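Local atomic coordinates of glucuronoarabinoxylan endo-1,4-beta-xylanase (Clostridium papyrosolvens, PDB entry 4FMV), a protein that hydrolyses beta-1,4 linkages within xylan chains as a family 30 glycoside hydrolase, this chain being the catalytic part, a (beta/alpha)8 barrel with an attached beta domain, of a longer protein. Residues R47-G55 against Y120-M128. Sequence-based numbering, arbitrary orientation.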
loop_
_atom_site.group_PDB
_atom_site.type_symbol
_atom_site.label_atom_id
_atom_site.label_comp_id
_atom_site.label_asym_id
_atom_site.label_seq_id
_atom_site.Cartn_x
_atom_site.Cartn_y
_atom_site.Cartn_z
ATOM N N ARG A 47 0.583 -1.588 8.101
ATOM C CA ARG A 47 0.447 -0.196 8.516
ATOM C C ARG A 47 -0.190 -0.123 9.904
ATOM O O ARG A 47 -1.334 -0.553 10.091
ATOM C CB ARG A 47 -0.445 0.570 7.509
ATOM C CG ARG A 47 -0.652 2.053 7.823
ATOM C CD ARG A 47 -1.640 2.678 6.836
ATOM N NE ARG A 47 -1.772 4.139 7.010
ATOM C CZ ARG A 47 -2.922 4.801 6.930
ATOM N NH1 ARG A 47 -4.032 4.130 6.691
ATOM N NH2 ARG A 47 -2.955 6.142 7.051
ATOM N N LEU A 48 0.535 0.484 10.847
ATOM C CA LEU A 48 0.066 0.759 12.206
ATOM C C LEU A 48 -0.543 2.161 12.295
ATOM O O LEU A 48 -0.188 3.058 11.524
ATOM C CB LEU A 48 1.224 0.697 13.204
ATOM C CG LEU A 48 2.225 -0.450 13.108
ATOM C CD1 LEU A 48 3.368 -0.199 14.083
ATOM C CD2 LEU A 48 1.527 -1.777 13.395
ATOM N N ARG A 49 -1.535 2.320 13.163
ATOM C CA ARG A 49 -1.980 3.659 13.525
ATOM C C ARG A 49 -1.328 4.034 14.854
ATOM O O ARG A 49 -1.367 3.253 15.809
ATOM C CB ARG A 49 -3.495 3.714 13.662
ATOM C CG ARG A 49 -3.989 5.004 14.334
ATOM C CD ARG A 49 -5.499 5.044 14.465
ATOM N NE ARG A 49 -5.887 5.933 15.559
ATOM C CZ ARG A 49 -5.853 5.572 16.844
ATOM N NH1 ARG A 49 -5.457 4.344 17.191
ATOM N NH2 ARG A 49 -6.214 6.435 17.792
ATOM N N ILE A 50 -0.743 5.231 14.912
ATOM C CA ILE A 50 -0.104 5.729 16.131
ATOM C C ILE A 50 -1.170 6.264 17.090
ATOM O O ILE A 50 -1.842 7.275 16.802
ATOM C CB ILE A 50 0.870 6.882 15.789
ATOM C CG1 ILE A 50 1.933 6.421 14.782
ATOM C CG2 ILE A 50 1.548 7.447 17.041
ATOM C CD1 ILE A 50 2.903 7.539 14.337
ATOM N N GLU A 51 -1.261 5.670 18.277
ATOM C CA GLU A 51 -2.415 5.949 19.135
ATOM C C GLU A 51 -2.168 7.167 20.036
ATOM O O GLU A 51 -1.409 7.092 20.996
ATOM C CB GLU A 51 -2.691 4.697 19.993
ATOM C CG GLU A 51 -3.713 4.892 21.091
ATOM C CD GLU A 51 -5.097 5.203 20.546
ATOM O OE1 GLU A 51 -5.771 4.277 20.041
ATOM O OE2 GLU A 51 -5.500 6.376 20.599
ATOM N N GLU A 52 -2.883 8.262 19.761
ATOM C CA GLU A 52 -2.682 9.542 20.467
ATOM C C GLU A 52 -3.373 9.527 21.823
ATOM O O GLU A 52 -3.179 10.432 22.631
ATOM C CB GLU A 52 -3.130 10.760 19.632
ATOM C CG GLU A 52 -4.673 10.920 19.473
ATOM C CD GLU A 52 -5.227 10.222 18.237
ATOM O OE1 GLU A 52 -4.599 9.255 17.757
ATOM O OE2 GLU A 52 -6.303 10.619 17.748
ATOM N N GLY A 53 -4.142 8.467 22.075
ATOM C CA GLY A 53 -4.800 8.262 23.355
ATOM C C GLY A 53 -3.796 8.171 24.489
ATOM O O GLY A 53 -4.157 8.285 25.661
ATOM N N ILE A 54 -2.532 7.946 24.137
ATOM C CA ILE A 54 -1.429 7.983 25.093
ATOM C C ILE A 54 -1.322 9.369 25.744
ATOM O O ILE A 54 -0.871 9.497 26.881
ATOM C CB ILE A 54 -0.079 7.596 24.423
ATOM C CG1 ILE A 54 1.011 7.393 25.477
ATOM C CG2 ILE A 54 0.356 8.647 23.397
ATOM C CD1 ILE A 54 2.190 6.580 24.981
ATOM N N GLY A 55 -1.747 10.416 25.040
ATOM C CA GLY A 55 -1.666 11.739 25.636
ATOM C C GLY A 55 -0.220 12.168 25.850
ATOM O O GLY A 55 0.609 11.993 24.967
ATOM N N TYR A 120 7.727 13.339 19.574
ATOM C CA TYR A 120 6.666 12.349 19.721
ATOM C C TYR A 120 6.810 11.253 18.677
ATOM O O TYR A 120 6.830 10.058 18.998
ATOM C CB TYR A 120 5.334 13.063 19.571
ATOM C CG TYR A 120 4.089 12.202 19.505
ATOM C CD1 TYR A 120 3.584 11.583 20.642
ATOM C CD2 TYR A 120 3.380 12.066 18.314
ATOM C CE1 TYR A 120 2.417 10.829 20.588
ATOM C CE2 TYR A 120 2.213 11.308 18.251
ATOM C CZ TYR A 120 1.739 10.700 19.386
ATOM O OH TYR A 120 0.576 9.966 19.341
ATOM N N LEU A 121 6.899 11.647 17.410
ATOM C CA LEU A 121 7.123 10.671 16.352
ATOM C C LEU A 121 8.394 9.856 16.622
ATOM O O LEU A 121 8.415 8.632 16.435
ATOM C CB LEU A 121 7.203 11.369 14.984
ATOM C CG LEU A 121 5.870 11.977 14.526
ATOM C CD1 LEU A 121 6.000 12.537 13.123
ATOM C CD2 LEU A 121 4.760 10.914 14.582
ATOM N N ASN A 122 9.460 10.526 17.048
ATOM C CA ASN A 122 10.688 9.808 17.377
ATOM C C ASN A 122 10.486 8.829 18.532
ATOM O O ASN A 122 11.134 7.802 18.599
ATOM C CB ASN A 122 11.824 10.780 17.707
ATOM C CG ASN A 122 12.635 11.155 16.490
ATOM O OD1 ASN A 122 12.674 10.412 15.511
ATOM N ND2 ASN A 122 13.297 12.305 16.546
ATOM N N ALA A 123 9.591 9.150 19.455
ATOM C CA ALA A 123 9.400 8.265 20.600
ATOM C C ALA A 123 8.689 6.967 20.184
ATOM O O ALA A 123 8.929 5.895 20.756
ATOM C CB ALA A 123 8.643 8.992 21.740
ATOM N N TYR A 124 7.813 7.073 19.193
ATOM C CA TYR A 124 7.146 5.901 18.625
ATOM C C TYR A 124 8.151 5.010 17.916
ATOM O O TYR A 124 8.190 3.803 18.132
ATOM C CB TYR A 124 6.047 6.320 17.652
ATOM C CG TYR A 124 5.026 5.228 17.394
ATOM C CD1 TYR A 124 3.994 4.995 18.297
ATOM C CD2 TYR A 124 5.091 4.431 16.261
ATOM C CE1 TYR A 124 3.041 4.005 18.073
ATOM C CE2 TYR A 124 4.150 3.418 16.032
ATOM C CZ TYR A 124 3.118 3.219 16.940
ATOM O OH TYR A 124 2.165 2.223 16.738
ATOM N N VAL A 125 8.971 5.605 17.069
ATOM C CA VAL A 125 10.062 4.870 16.447
ATOM C C VAL A 125 10.955 4.164 17.483
ATOM O O VAL A 125 11.315 3.007 17.306
ATOM C CB VAL A 125 10.908 5.822 15.598
ATOM C CG1 VAL A 125 12.086 5.077 14.942
ATOM C CG2 VAL A 125 10.016 6.510 14.555
ATOM N N LYS A 126 11.321 4.858 18.560
ATOM C CA LYS A 126 12.246 4.275 19.528
ATOM C C LYS A 126 11.576 3.160 20.334
ATOM O O LYS A 126 12.179 2.117 20.579
ATOM C CB LYS A 126 12.873 5.339 20.435
ATOM C CG LYS A 126 13.843 4.775 21.494
ATOM C CD LYS A 126 14.298 5.896 22.438
ATOM C CE LYS A 126 15.416 5.459 23.414
ATOM N NZ LYS A 126 14.974 4.430 24.388
ATOM N N TYR A 127 10.325 3.359 20.735
ATOM C CA TYR A 127 9.576 2.283 21.399
ATOM C C TYR A 127 9.555 1.015 20.544
ATOM O O TYR A 127 9.796 -0.099 21.029
ATOM C CB TYR A 127 8.141 2.743 21.665
ATOM C CG TYR A 127 7.214 1.654 22.138
ATOM C CD1 TYR A 127 7.433 1.007 23.356
ATOM C CD2 TYR A 127 6.102 1.272 21.383
ATOM C CE1 TYR A 127 6.574 0.012 23.814
ATOM C CE2 TYR A 127 5.235 0.270 21.838
ATOM C CZ TYR A 127 5.480 -0.351 23.052
ATOM O OH TYR A 127 4.642 -1.350 23.508
ATOM N N MET A 128 9.259 1.174 19.259
ATOM C CA MET A 128 9.293 0.028 18.364
ATOM C C MET A 128 10.700 -0.591 18.301
ATOM O O MET A 128 10.869 -1.828 18.394
ATOM C CB MET A 128 8.807 0.430 16.972
ATOM C CG MET A 128 7.335 0.767 16.935
ATOM S SD MET A 128 6.313 -0.700 17.123
ATOM C CE MET A 128 4.760 0.037 17.632
HETATM O O HOH W 1 -0.015 2.859 18.359
HETATM O O HOH W 2 -0.667 9.908 17.087
#
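Y124 OH and R49 O are joined through water 1, whose oxygen has three partners: it lies 2.8 Å from Y124 OH, donates to R49 O and accepts from E51 N at 3.1 Å. The site belongs to the (beta/alpha)8 barrel, where helix 114-130 packs outside the strands and meets strand 45-49 and the residues that follow. A second water does the same job nearer the start of 120-128: Y120 OH donates to water 2 at 2.6 Å, in the plane of its ring, and the water donates on to I50 O. Each buried hydroxyl thus reaches the backbone of 49-51 through a single bound water.

Between them sits I50. Its CG1 lies beside the backbone N (chi1 -58°) and rests over the centre of the Y124 ring, 3.9 Å from the centroid and 9° off the normal, a CH-pi contact. CG2 also lies over the Y124 face and reaches Y120 OH at 3.5 Å, while CD1 meets L121 CD2, the two side chains crossing at about a right angle. I50 also touches A85 of strand 82-86 and I138 of strand 137-139.

On the far side of the loop, R49 takes E51 end-on with NH1 and NH2, and E51 OE2 also accepts G53 N through its anti lone pair. On strand 45-49, L48 CD1 meets the rim of the Y124 ring and, tip to tip, M128 CE at 3.8 Å.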